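Side-chain contacts in regulatory protein SWI6 (Saccharomyces cerevisiae, PDB 1SW6), which acts in cell-cycle-dependent transcription as the subunit shared by the SBF and MBF complexes, seen here as its ankyrin-repeat domain: residues T29-H32 and D33-S36; Q110-N113 and D114-N118; S218-A221 and K222-D226; I298-A301 and L302-Y305. One frame throughout, in Å; residues are numbered along the deposited sequence.

In the fold
The four contacts follow one another along the chain, and each is local. Interaction 1 is a turn in the loop after strand 27-29. Interaction 2 closes helix 105-115, with its centre about 27 Å from that of interaction 1. Interactions 3 and 4 lie across the chain's centre from both. Interaction 3 sits in helix 218-234 of ANK 3, and interaction 4 in helix 296-304 of ANK 4. These two touch: their centres are about 12 Å apart, and L225 packs on L302. Interactions 2 and 4 have centres about 51 Å apart. The set thus samples an elongated domain, from helix 105-115 to a direct interface between two annotated repeats.

Interaction 1 of 4, residues T29-H32 and D33-S36; sequences TFTH and DLTS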
ATOM      1  N   THR A  29      29.119   5.033   6.319  1.00 48.38           N
ATOM      2  CA  THR A  29      28.747   3.661   6.630  1.00 48.55           C
ATOM      3  C   THR A  29      28.315   3.367   8.064  1.00 48.78           C
ATOM      4  O   THR A  29      28.654   4.100   8.987  1.00 48.99           O
ATOM      5  CB  THR A  29      29.906   2.725   6.269  1.00 49.63           C
ATOM      6  OG1 THR A  29      31.090   3.148   6.962  1.00 50.04           O
ATOM      7  CG2 THR A  29      30.181   2.770   4.763  1.00 49.62           C
ATOM      8  N   PHE A  30      27.558   2.283   8.228  1.00 48.24           N
ATOM      9  CA  PHE A  30      27.067   1.840   9.530  1.00 48.26           C
ATOM     10  C   PHE A  30      27.175   0.315   9.582  1.00 49.32           C
ATOM     11  O   PHE A  30      27.013  -0.357   8.556  1.00 49.25           O
ATOM     12  CB  PHE A  30      25.608   2.265   9.732  1.00 48.33           C
ATOM     13  CG  PHE A  30      25.364   3.732   9.505  1.00 47.00           C
ATOM     14  CD1 PHE A  30      25.253   4.242   8.215  1.00 46.25           C
ATOM     15  CD2 PHE A  30      25.268   4.610  10.582  1.00 47.61           C
ATOM     16  CE1 PHE A  30      25.053   5.603   7.998  1.00 46.95           C
ATOM     17  CE2 PHE A  30      25.066   5.980  10.380  1.00 47.57           C
ATOM     18  CZ  PHE A  30      24.960   6.478   9.084  1.00 47.60           C
ATOM     19  N   THR A  31      27.453  -0.240  10.760  1.00 49.83           N
ATOM     20  CA  THR A  31      27.592  -1.695  10.877  1.00 50.58           C
ATOM     21  C   THR A  31      26.751  -2.372  11.955  1.00 51.10           C
ATOM     22  O   THR A  31      26.834  -3.590  12.133  1.00 51.31           O
ATOM     23  CB  THR A  31      29.069  -2.101  11.106  1.00 50.99           C
ATOM     24  OG1 THR A  31      29.631  -1.300  12.156  1.00 50.21           O
ATOM     25  CG2 THR A  31      29.878  -1.926   9.825  1.00 50.58           C
ATOM     26  N   HIS A  32      25.938  -1.598  12.665  1.00 51.40           N
ATOM     27  CA  HIS A  32      25.100  -2.158  13.721  1.00 52.16           C
ATOM     28  C   HIS A  32      24.327  -3.394  13.259  1.00 52.55           C
ATOM     29  O   HIS A  32      24.040  -4.285  14.056  1.00 53.37           O
ATOM     30  CB  HIS A  32      24.106  -1.110  14.218  1.00 51.87           C
ATOM     31  CG  HIS A  32      23.158  -0.640  13.160  1.00 51.60           C
ATOM     32  ND1 HIS A  32      23.429   0.436  12.342  1.00 52.60           N
ATOM     33  CD2 HIS A  32      21.962  -1.128  12.757  1.00 51.68           C
ATOM     34  CE1 HIS A  32      22.439   0.590  11.480  1.00 52.75           C
ATOM     35  NE2 HIS A  32      21.536  -0.347  11.711  1.00 52.52           N
ATOM     36  N   ASP A  33      23.987  -3.442  11.974  1.00 52.91           N
ATOM     37  CA  ASP A  33      23.228  -4.564  11.422  1.00 53.09           C
ATOM     38  C   ASP A  33      24.073  -5.523  10.601  1.00 53.86           C
ATOM     39  O   ASP A  33      23.564  -6.516  10.078  1.00 52.46           O
ATOM     40  CB  ASP A  33      22.077  -4.040  10.555  1.00 51.44           C
ATOM     41  CG  ASP A  33      22.527  -2.992   9.548  1.00 51.34           C
ATOM     42  OD1 ASP A  33      21.672  -2.470   8.805  1.00 50.27           O
ATOM     43  OD2 ASP A  33      23.732  -2.679   9.493  1.00 50.42           O
ATOM     44  N   LEU A  34      25.363  -5.224  10.496  1.00 56.17           N
ATOM     45  CA  LEU A  34      26.275  -6.045   9.714  1.00 59.65           C
ATOM     46  C   LEU A  34      27.304  -6.742  10.589  1.00 63.28           C
ATOM     47  O   LEU A  34      28.499  -6.467  10.493  1.00 64.05           O
ATOM     48  CB  LEU A  34      26.998  -5.183   8.680  1.00 57.49           C
ATOM     49  CG  LEU A  34      26.141  -4.305   7.769  1.00 55.36           C
ATOM     50  CD1 LEU A  34      27.049  -3.550   6.806  1.00 54.14           C
ATOM     51  CD2 LEU A  34      25.149  -5.162   7.011  1.00 53.84           C
ATOM     52  N   THR A  35      26.842  -7.647  11.441  1.00 67.17           N
ATOM     53  CA  THR A  35      27.747  -8.366  12.323  1.00 71.41           C
ATOM     54  C   THR A  35      27.906  -9.831  11.912  1.00 74.08           C
ATOM     55  O   THR A  35      28.935 -10.448  12.187  1.00 74.64           O
ATOM     56  CB  THR A  35      27.260  -8.281  13.793  1.00 71.56           C
ATOM     57  OG1 THR A  35      25.872  -8.633  13.859  1.00 71.82           O
ATOM     58  CG2 THR A  35      27.446  -6.864  14.337  1.00 71.36           C
ATOM     59  N   SER A  36      26.893 -10.372  11.236  1.00 77.27           N
ATOM     60  CA  SER A  36      26.904 -11.765  10.788  1.00 80.78           C
ATOM     61  C   SER A  36      28.242 -12.225  10.222  1.00 83.03           C
ATOM     62  O   SER A  36      29.046 -11.417   9.748  1.00 83.39           O
ATOM     63  CB  SER A  36      25.820 -11.988   9.734  1.00 81.13           C
ATOM     64  OG  SER A  36      24.535 -11.706  10.256  1.00 83.35           O
TER
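H32 and D33 form the middle of a type I beta turn that runs from T31 to L34. Their side chains stack on each other beside the turn. In both residues the first torsion puts CG between the backbone N and the carbonyl carbon (chi1 62° for H32, 49° for D33). This brings the carboxylate of D33 over one face of the H32 ring, with the two planes 19° apart. OD2 of D33 stands over the ring centre, and D33 CG lies 3.6 Å from H32 NE2. Outside partners hold both groups: H32 NE2 bonds to the carbonyl O of S155, and D33 OD1 forms a salt bridge with R157 NE. R157 also donates to F30 O, so one guanidinium holds both D33 and the backbone just before the turn. An alanine at D33 would probably leave R157 without this carboxylate mate and take the carboxylate from one face of the H32 ring, which could then turn more easily. The turn itself is closed by L34 N bonding to T31 O at 2.7 Å. Beyond it, L34 runs back along the loop, and its CD1 comes to 3.6 Å from F30 O.

Interaction 2 of 4, residues Q110-N113 and D114-N118; sequences QEVN and DAFPN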
ATOM      1  N   GLN A 110      12.674  12.638  21.421  1.00 74.80           N
ATOM      2  CA  GLN A 110      12.459  12.889  22.848  1.00 74.95           C
ATOM      3  C   GLN A 110      10.962  13.066  23.095  1.00 74.61           C
ATOM      4  O   GLN A 110      10.452  12.731  24.161  1.00 74.78           O
ATOM      5  CB  GLN A 110      13.219  14.149  23.307  1.00 75.48           C
ATOM      6  CG  GLN A 110      13.203  14.406  24.844  1.00 74.70           C
ATOM      7  CD  GLN A 110      14.381  13.786  25.587  1.00 74.73           C
ATOM      8  OE1 GLN A 110      15.540  14.257  25.484  1.00 73.74           O
ATOM      9  NE2 GLN A 110      14.103  12.726  26.354  1.00 73.56           N
ATOM     10  N   GLU A 111      10.262  13.579  22.089  1.00 74.08           N
ATOM     11  CA  GLU A 111       8.827  13.805  22.183  1.00 74.10           C
ATOM     12  C   GLU A 111       8.039  12.511  22.370  1.00 74.57           C
ATOM     13  O   GLU A 111       7.128  12.448  23.193  1.00 74.73           O
ATOM     14  CB  GLU A 111       8.334  14.506  20.921  1.00 73.97           C
ATOM     15  CG  GLU A 111       6.929  15.055  21.029  1.00 74.06           C
ATOM     16  CD  GLU A 111       6.037  14.623  19.877  1.00 74.25           C
ATOM     17  OE1 GLU A 111       5.499  13.468  19.907  1.00 74.22           O
ATOM     18  OE2 GLU A 111       5.834  15.427  18.912  1.00 73.84           O
ATOM     19  N   VAL A 112       8.384  11.484  21.598  1.00 74.58           N
ATOM     20  CA  VAL A 112       7.690  10.202  21.680  1.00 75.23           C
ATOM     21  C   VAL A 112       8.091   9.404  22.914  1.00 76.30           C
ATOM     22  O   VAL A 112       7.315   8.586  23.409  1.00 76.59           O
ATOM     23  CB  VAL A 112       7.953   9.331  20.432  1.00 74.86           C
ATOM     24  CG1 VAL A 112       9.433   9.008  20.320  1.00 73.90           C
ATOM     25  CG2 VAL A 112       7.131   8.049  20.511  1.00 74.19           C
ATOM     26  N   ASN A 113       9.305   9.627  23.402  1.00 77.27           N
ATOM     27  CA  ASN A 113       9.776   8.923  24.591  1.00 78.27           C
ATOM     28  C   ASN A 113       9.069   9.460  25.829  1.00 78.51           C
ATOM     29  O   ASN A 113       8.982   8.777  26.852  1.00 78.38           O
ATOM     30  CB  ASN A 113      11.290   9.086  24.744  1.00 78.88           C
ATOM     31  CG  ASN A 113      12.066   8.163  23.826  1.00 79.27           C
ATOM     32  OD1 ASN A 113      13.282   8.279  23.695  1.00 80.35           O
ATOM     33  ND2 ASN A 113      11.364   7.233  23.193  1.00 79.18           N
ATOM     34  N   ASP A 114       8.563  10.684  25.728  1.00 78.49           N
ATOM     35  CA  ASP A 114       7.855  11.304  26.833  1.00 78.97           C
ATOM     36  C   ASP A 114       6.434  10.767  26.870  1.00 79.22           C
ATOM     37  O   ASP A 114       5.935  10.389  27.930  1.00 79.40           O
ATOM     38  CB  ASP A 114       7.829  12.828  26.675  1.00 79.25           C
ATOM     39  CG  ASP A 114       9.221  13.431  26.612  1.00 79.45           C
ATOM     40  OD1 ASP A 114      10.118  12.942  27.331  1.00 79.40           O
ATOM     41  OD2 ASP A 114       9.419  14.404  25.853  1.00 79.84           O
ATOM     42  N   ALA A 115       5.786  10.736  25.707  1.00 79.27           N
ATOM     43  CA  ALA A 115       4.420  10.228  25.606  1.00 78.98           C
ATOM     44  C   ALA A 115       4.402   8.760  26.026  1.00 78.37           C
ATOM     45  O   ALA A 115       3.410   8.266  26.558  1.00 78.05           O
ATOM     46  CB  ALA A 115       3.907  10.378  24.177  1.00 79.36           C
ATOM     47  N   PHE A 116       5.513   8.072  25.778  1.00 77.91           N
ATOM     48  CA  PHE A 116       5.658   6.668  26.139  1.00 77.92           C
ATOM     49  C   PHE A 116       6.911   6.510  26.998  1.00 78.82           C
ATOM     50  O   PHE A 116       7.874   5.851  26.593  1.00 78.65           O
ATOM     51  CB  PHE A 116       5.798   5.780  24.896  1.00 76.47           C
ATOM     52  CG  PHE A 116       4.599   5.791  23.993  1.00 74.47           C
ATOM     53  CD1 PHE A 116       4.341   6.882  23.169  1.00 73.09           C
ATOM     54  CD2 PHE A 116       3.740   4.699  23.950  1.00 73.89           C
ATOM     55  CE1 PHE A 116       3.245   6.885  22.309  1.00 72.75           C
ATOM     56  CE2 PHE A 116       2.638   4.691  23.092  1.00 73.51           C
ATOM     57  CZ  PHE A 116       2.390   5.787  22.270  1.00 72.43           C
ATOM     58  N   PRO A 117       6.911   7.113  28.199  1.00 79.37           N
ATOM     59  CA  PRO A 117       8.055   7.038  29.115  1.00 79.74           C
ATOM     60  C   PRO A 117       8.101   5.656  29.756  1.00 80.02           C
ATOM     61  O   PRO A 117       9.051   5.302  30.461  1.00 80.35           O
ATOM     62  CB  PRO A 117       7.739   8.129  30.125  1.00 79.97           C
ATOM     63  CG  PRO A 117       6.241   7.987  30.268  1.00 80.03           C
ATOM     64  CD  PRO A 117       5.777   7.818  28.830  1.00 79.33           C
ATOM     65  N   ASN A 118       7.055   4.885  29.475  1.00 79.87           N
ATOM     66  CA  ASN A 118       6.875   3.536  29.994  1.00 79.49           C
ATOM     67  C   ASN A 118       7.539   2.424  29.178  1.00 78.83           C
ATOM     68  O   ASN A 118       7.935   1.399  29.732  1.00 78.78           O
ATOM     69  CB  ASN A 118       5.373   3.250  30.116  1.00 80.91           C
ATOM     70  CG  ASN A 118       4.613   3.510  28.810  1.00 81.95           C
ATOM     71  OD1 ASN A 118       4.682   4.603  28.243  1.00 82.06           O
ATOM     72  ND2 ASN A 118       3.882   2.502  28.337  1.00 82.01           N
TER
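V112 sets CG2 anti to its backbone N, and F116 places CG beside its backbone N, anti to the carbonyl carbon (chi1 -63°). These two choices bring V112 CG2 to 4.0 Å from F116 CD1, with the side chains crossing at a slant. The same ring presents its edge to the backbone: V112 O lies near the ring plane, 3.4 Å from F116 CD1. V112 O also accepts a bond from F116 N at 3.0 Å, with an N-H...O angle of 140°. One carbonyl oxygen therefore meets both the amide and the ring edge of F116. F116 is the first residue to leave helical backbone angles at the end of helix 105-115. One residue earlier, A115 N gives only a weak bond to E111 O. Both V112 and F116 also pack on helix 57-71, V112 against F66 and F116 against K62 and A65. E111 adds a polar link to that helix through a salt bridge with R69. Helix 105-115 has thus ended before the proline. P117 N lies 3.0 Å from N113 O but has no hydrogen to give, so the helical bonding pattern does not continue there, while V112 and F116 put apolar groups on helix 57-71.

Interaction 3 of 4, residues S218-A221 and K222-D226; sequences SAAA and KYYLD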
ATOM      1  N   SER A 218       7.555   1.576 -16.427  1.00 45.86           N
ATOM      2  CA  SER A 218       8.608   1.211 -17.374  1.00 45.20           C
ATOM      3  C   SER A 218       9.817   2.154 -17.256  1.00 43.31           C
ATOM      4  O   SER A 218      10.965   1.705 -17.195  1.00 42.61           O
ATOM      5  CB  SER A 218       8.027   1.241 -18.802  1.00 47.18           C
ATOM      6  OG  SER A 218       9.029   1.179 -19.802  1.00 50.56           O
ATOM      7  N   ALA A 219       9.554   3.458 -17.205  1.00 40.69           N
ATOM      8  CA  ALA A 219      10.614   4.456 -17.082  1.00 38.87           C
ATOM      9  C   ALA A 219      11.388   4.295 -15.772  1.00 37.33           C
ATOM     10  O   ALA A 219      12.620   4.287 -15.776  1.00 36.61           O
ATOM     11  CB  ALA A 219      10.025   5.855 -17.166  1.00 38.91           C
ATOM     12  N   ALA A 220      10.664   4.155 -14.661  1.00 34.98           N
ATOM     13  CA  ALA A 220      11.289   3.986 -13.347  1.00 34.14           C
ATOM     14  C   ALA A 220      12.240   2.790 -13.304  1.00 32.82           C
ATOM     15  O   ALA A 220      13.362   2.894 -12.817  1.00 32.94           O
ATOM     16  CB  ALA A 220      10.218   3.829 -12.271  1.00 32.29           C
ATOM     17  N   ALA A 221      11.790   1.650 -13.812  1.00 32.80           N
ATOM     18  CA  ALA A 221      12.623   0.454 -13.797  1.00 33.09           C
ATOM     19  C   ALA A 221      13.885   0.610 -14.645  1.00 33.09           C
ATOM     20  O   ALA A 221      14.950   0.109 -14.281  1.00 34.36           O
ATOM     21  CB  ALA A 221      11.819  -0.755 -14.262  1.00 31.16           C
ATOM     22  N   LYS A 222      13.778   1.294 -15.774  1.00 34.95           N
ATOM     23  CA  LYS A 222      14.949   1.496 -16.614  1.00 35.92           C
ATOM     24  C   LYS A 222      15.923   2.337 -15.794  1.00 35.63           C
ATOM     25  O   LYS A 222      17.117   2.043 -15.707  1.00 34.39           O
ATOM     26  CB  LYS A 222      14.559   2.248 -17.886  1.00 39.47           C
ATOM     27  CG  LYS A 222      15.720   2.556 -18.845  1.00 42.30           C
ATOM     28  CD  LYS A 222      16.195   1.295 -19.556  1.00 43.82           C
ATOM     29  CE  LYS A 222      16.995   1.627 -20.812  1.00 45.44           C
ATOM     30  NZ  LYS A 222      18.238   2.409 -20.535  1.00 47.95           N
ATOM     31  N   TYR A 223      15.390   3.385 -15.182  1.00 35.08           N
ATOM     32  CA  TYR A 223      16.175   4.300 -14.361  1.00 33.41           C
ATOM     33  C   TYR A 223      16.867   3.584 -13.206  1.00 32.71           C
ATOM     34  O   TYR A 223      18.059   3.793 -12.956  1.00 34.33           O
ATOM     35  CB  TYR A 223      15.253   5.385 -13.813  1.00 33.14           C
ATOM     36  CG  TYR A 223      15.898   6.350 -12.846  1.00 33.09           C
ATOM     37  CD1 TYR A 223      16.593   7.465 -13.307  1.00 32.68           C
ATOM     38  CD2 TYR A 223      15.748   6.184 -11.467  1.00 32.73           C
ATOM     39  CE1 TYR A 223      17.114   8.404 -12.423  1.00 34.15           C
ATOM     40  CE2 TYR A 223      16.268   7.118 -10.572  1.00 36.06           C
ATOM     41  CZ  TYR A 223      16.943   8.229 -11.063  1.00 34.88           C
ATOM     42  OH  TYR A 223      17.384   9.197 -10.195  1.00 40.21           O
ATOM     43  N   TYR A 224      16.116   2.746 -12.493  1.00 31.64           N
ATOM     44  CA  TYR A 224      16.661   2.002 -11.362  1.00 31.15           C
ATOM     45  C   TYR A 224      17.815   1.093 -11.792  1.00 30.93           C
ATOM     46  O   TYR A 224      18.878   1.065 -11.156  1.00 30.59           O
ATOM     47  CB  TYR A 224      15.546   1.176 -10.695  1.00 30.22           C
ATOM     48  CG  TYR A 224      14.496   2.016  -9.984  1.00 27.82           C
ATOM     49  CD1 TYR A 224      13.190   1.565  -9.864  1.00 28.61           C
ATOM     50  CD2 TYR A 224      14.821   3.258  -9.417  1.00 29.23           C
ATOM     51  CE1 TYR A 224      12.208   2.326  -9.196  1.00 28.49           C
ATOM     52  CE2 TYR A 224      13.851   4.034  -8.749  1.00 29.16           C
ATOM     53  CZ  TYR A 224      12.548   3.559  -8.648  1.00 30.30           C
ATOM     54  OH  TYR A 224      11.575   4.315  -8.031  1.00 30.43           O
ATOM     55  N   LEU A 225      17.605   0.370 -12.884  1.00 30.40           N
ATOM     56  CA  LEU A 225      18.624  -0.532 -13.410  1.00 31.19           C
ATOM     57  C   LEU A 225      19.910   0.199 -13.764  1.00 30.97           C
ATOM     58  O   LEU A 225      20.993  -0.216 -13.342  1.00 32.37           O
ATOM     59  CB  LEU A 225      18.100  -1.264 -14.643  1.00 28.73           C
ATOM     60  CG  LEU A 225      19.124  -2.116 -15.405  1.00 32.13           C
ATOM     61  CD1 LEU A 225      19.773  -3.124 -14.452  1.00 31.51           C
ATOM     62  CD2 LEU A 225      18.439  -2.844 -16.549  1.00 29.64           C
ATOM     63  N   ASP A 226      19.804   1.286 -14.526  1.00 31.75           N
ATOM     64  CA  ASP A 226      20.999   2.028 -14.928  1.00 32.42           C
ATOM     65  C   ASP A 226      21.693   2.707 -13.752  1.00 31.60           C
ATOM     66  O   ASP A 226      22.912   2.699 -13.675  1.00 32.09           O
ATOM     67  CB  ASP A 226      20.671   3.062 -16.012  1.00 33.62           C
ATOM     68  CG  ASP A 226      20.251   2.419 -17.326  1.00 36.96           C
ATOM     69  OD1 ASP A 226      20.662   1.267 -17.599  1.00 35.49           O
ATOM     70  OD2 ASP A 226      19.515   3.068 -18.097  1.00 37.89           O
TER
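S218 O, A219 O, A220 O and A221 O each accept a bond from the amide four residues on, giving a regular opening to helix 218-234. Y224 N bonds to A220 O at 2.8 Å, and the same oxygen lies over one face of the Y224 ring, offset toward its rim. Y224 CG sits beside the backbone N (chi1 -69°), and Y224 CD1 is 3.2 Å from A220 O. Y224 CE1 meets A220 CB at 4.0 Å. The hydroxyl of Y224 reaches S174 O, and the ring also meets F183. A leucine here would probably leave S174 O without this hydroxyl and open a gap beside A220. Y223 instead has CG anti to N, and its ring meets Y178 of helix 176-179. K222 bends at chi2 and chi4, so that NZ reaches D226 OD2 at 2.8 Å, on the lone pair facing the other carboxylate oxygen. This is a salt bridge between residues one helical turn apart. The ammonium of K222 and the carboxylate of D226 would largely offset each other's charge, while D226 OD1 is taken by Y305 OH of helix 296-304's C-terminal end.

Interaction 4 of 4, residues I298-A301 and L302-Y305; sequences IVDA and LLDY
I298 O, V299 O and D300 O are each satisfied by the amide four residues on. L302 N bonds to I298 O at 3.1 Å, L303 N to V299 O at 3.0 Å, and D304 N to D300 O at 2.9 Å. All three are fairly straight. The pattern weakens at Y305. Its N reaches A301 O at 3.2 Å with an angle of only 125°, and it shares itself with L302 O in a second weak bond. The D304 carboxylate lies back over D300 O, but both are acceptors, so no bond forms there. Its CG sits beside the backbone N (chi1 -71°), which places the group near that oxygen. Y305 OH is hydrogen-bonded to D226 OD1 on helix 218-234. Near its root, the ring passes A301 O obliquely, with Y305 CD1 at 3.2 Å. Among the apolar groups, V299 and L303 lie side by side, pointing the same way, with V299 CG1 3.9 Å from L303 CD1. V299 also touches A290 and L303 touches L287, both on helix 286-293. Two helices packed in this way within ANK 4, with one of them also resting on helix 218-234, are the helical pair and stacking of the ankyrin-repeat fold.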
ATOM      1  N   ILE A 298      13.831  -2.766 -21.680  1.00 45.19           N
ATOM      2  CA  ILE A 298      14.649  -3.308 -20.610  1.00 43.44           C
ATOM      3  C   ILE A 298      15.334  -4.628 -20.998  1.00 42.25           C
ATOM      4  O   ILE A 298      16.350  -4.999 -20.417  1.00 39.85           O
ATOM      5  CB  ILE A 298      13.812  -3.440 -19.303  1.00 45.10           C
ATOM      6  CG1 ILE A 298      14.743  -3.466 -18.092  1.00 44.74           C
ATOM      7  CG2 ILE A 298      12.939  -4.677 -19.346  1.00 46.00           C
ATOM      8  CD1 ILE A 298      14.041  -3.174 -16.794  1.00 45.57           C
ATOM      9  N   VAL A 299      14.796  -5.321 -22.000  1.00 40.44           N
ATOM     10  CA  VAL A 299      15.411  -6.560 -22.474  1.00 38.85           C
ATOM     11  C   VAL A 299      16.769  -6.210 -23.096  1.00 38.53           C
ATOM     12  O   VAL A 299      17.780  -6.854 -22.811  1.00 37.31           O
ATOM     13  CB  VAL A 299      14.561  -7.246 -23.560  1.00 38.21           C
ATOM     14  CG1 VAL A 299      15.362  -8.381 -24.205  1.00 37.10           C
ATOM     15  CG2 VAL A 299      13.274  -7.767 -22.961  1.00 37.57           C
ATOM     16  N   ASP A 300      16.782  -5.192 -23.953  1.00 38.31           N
ATOM     17  CA  ASP A 300      18.015  -4.763 -24.606  1.00 39.63           C
ATOM     18  C   ASP A 300      19.018  -4.198 -23.609  1.00 38.39           C
ATOM     19  O   ASP A 300      20.210  -4.457 -23.722  1.00 37.40           O
ATOM     20  CB  ASP A 300      17.719  -3.722 -25.687  1.00 42.65           C
ATOM     21  CG  ASP A 300      17.056  -4.328 -26.921  1.00 48.53           C
ATOM     22  OD1 ASP A 300      16.681  -3.551 -27.828  1.00 49.70           O
ATOM     23  OD2 ASP A 300      16.908  -5.576 -26.988  1.00 49.36           O
ATOM     24  N   ALA A 301      18.542  -3.425 -22.635  1.00 36.83           N
ATOM     25  CA  ALA A 301      19.449  -2.860 -21.635  1.00 36.10           C
ATOM     26  C   ALA A 301      20.180  -3.998 -20.911  1.00 35.67           C
ATOM     27  O   ALA A 301      21.403  -3.957 -20.749  1.00 34.32           O
ATOM     28  CB  ALA A 301      18.680  -2.016 -20.647  1.00 34.45           C
ATOM     29  N   LEU A 302      19.426  -5.015 -20.493  1.00 33.94           N
ATOM     30  CA  LEU A 302      20.004  -6.164 -19.799  1.00 34.31           C
ATOM     31  C   LEU A 302      20.971  -6.957 -20.674  1.00 34.52           C
ATOM     32  O   LEU A 302      21.999  -7.441 -20.189  1.00 33.94           O
ATOM     33  CB  LEU A 302      18.911  -7.116 -19.316  1.00 33.43           C
ATOM     34  CG  LEU A 302      18.114  -6.772 -18.064  1.00 33.78           C
ATOM     35  CD1 LEU A 302      17.031  -7.816 -17.891  1.00 31.68           C
ATOM     36  CD2 LEU A 302      19.040  -6.723 -16.842  1.00 32.42           C
ATOM     37  N   LEU A 303      20.622  -7.121 -21.945  1.00 34.25           N
ATOM     38  CA  LEU A 303      21.475  -7.861 -22.860  1.00 34.86           C
ATOM     39  C   LEU A 303      22.787  -7.114 -23.031  1.00 34.59           C
ATOM     40  O   LEU A 303      23.865  -7.729 -23.054  1.00 32.83           O
ATOM     41  CB  LEU A 303      20.777  -8.049 -24.215  1.00 34.79           C
ATOM     42  CG  LEU A 303      19.709  -9.159 -24.249  1.00 36.26           C
ATOM     43  CD1 LEU A 303      18.945  -9.099 -25.561  1.00 37.44           C
ATOM     44  CD2 LEU A 303      20.370 -10.530 -24.075  1.00 33.96           C
ATOM     45  N   ASP A 304      22.698  -5.789 -23.137  1.00 34.56           N
ATOM     46  CA  ASP A 304      23.890  -4.969 -23.302  1.00 35.10           C
ATOM     47  C   ASP A 304      24.789  -4.996 -22.070  1.00 33.99           C
ATOM     48  O   ASP A 304      25.970  -4.676 -22.160  1.00 33.40           O
ATOM     49  CB  ASP A 304      23.513  -3.525 -23.642  1.00 38.24           C
ATOM     50  CG  ASP A 304      22.958  -3.387 -25.057  1.00 41.50           C
ATOM     51  OD1 ASP A 304      22.937  -4.398 -25.792  1.00 41.46           O
ATOM     52  OD2 ASP A 304      22.546  -2.269 -25.436  1.00 44.01           O
ATOM     53  N   TYR A 305      24.234  -5.370 -20.921  1.00 31.42           N
ATOM     54  CA  TYR A 305      25.035  -5.440 -19.709  1.00 32.85           C
ATOM     55  C   TYR A 305      25.653  -6.834 -19.632  1.00 33.66           C
ATOM     56  O   TYR A 305      26.440  -7.130 -18.726  1.00 32.92           O
ATOM     57  CB  TYR A 305      24.185  -5.143 -18.468  1.00 32.62           C
ATOM     58  CG  TYR A 305      23.926  -3.657 -18.202  1.00 32.19           C
ATOM     59  CD1 TYR A 305      22.645  -3.199 -17.879  1.00 32.59           C
ATOM     60  CD2 TYR A 305      24.965  -2.719 -18.249  1.00 31.21           C
ATOM     61  CE1 TYR A 305      22.396  -1.829 -17.611  1.00 31.76           C
ATOM     62  CE2 TYR A 305      24.732  -1.362 -17.985  1.00 32.30           C
ATOM     63  CZ  TYR A 305      23.441  -0.925 -17.665  1.00 33.71           C
ATOM     64  OH  TYR A 305      23.199   0.412 -17.412  1.00 32.25           O
TER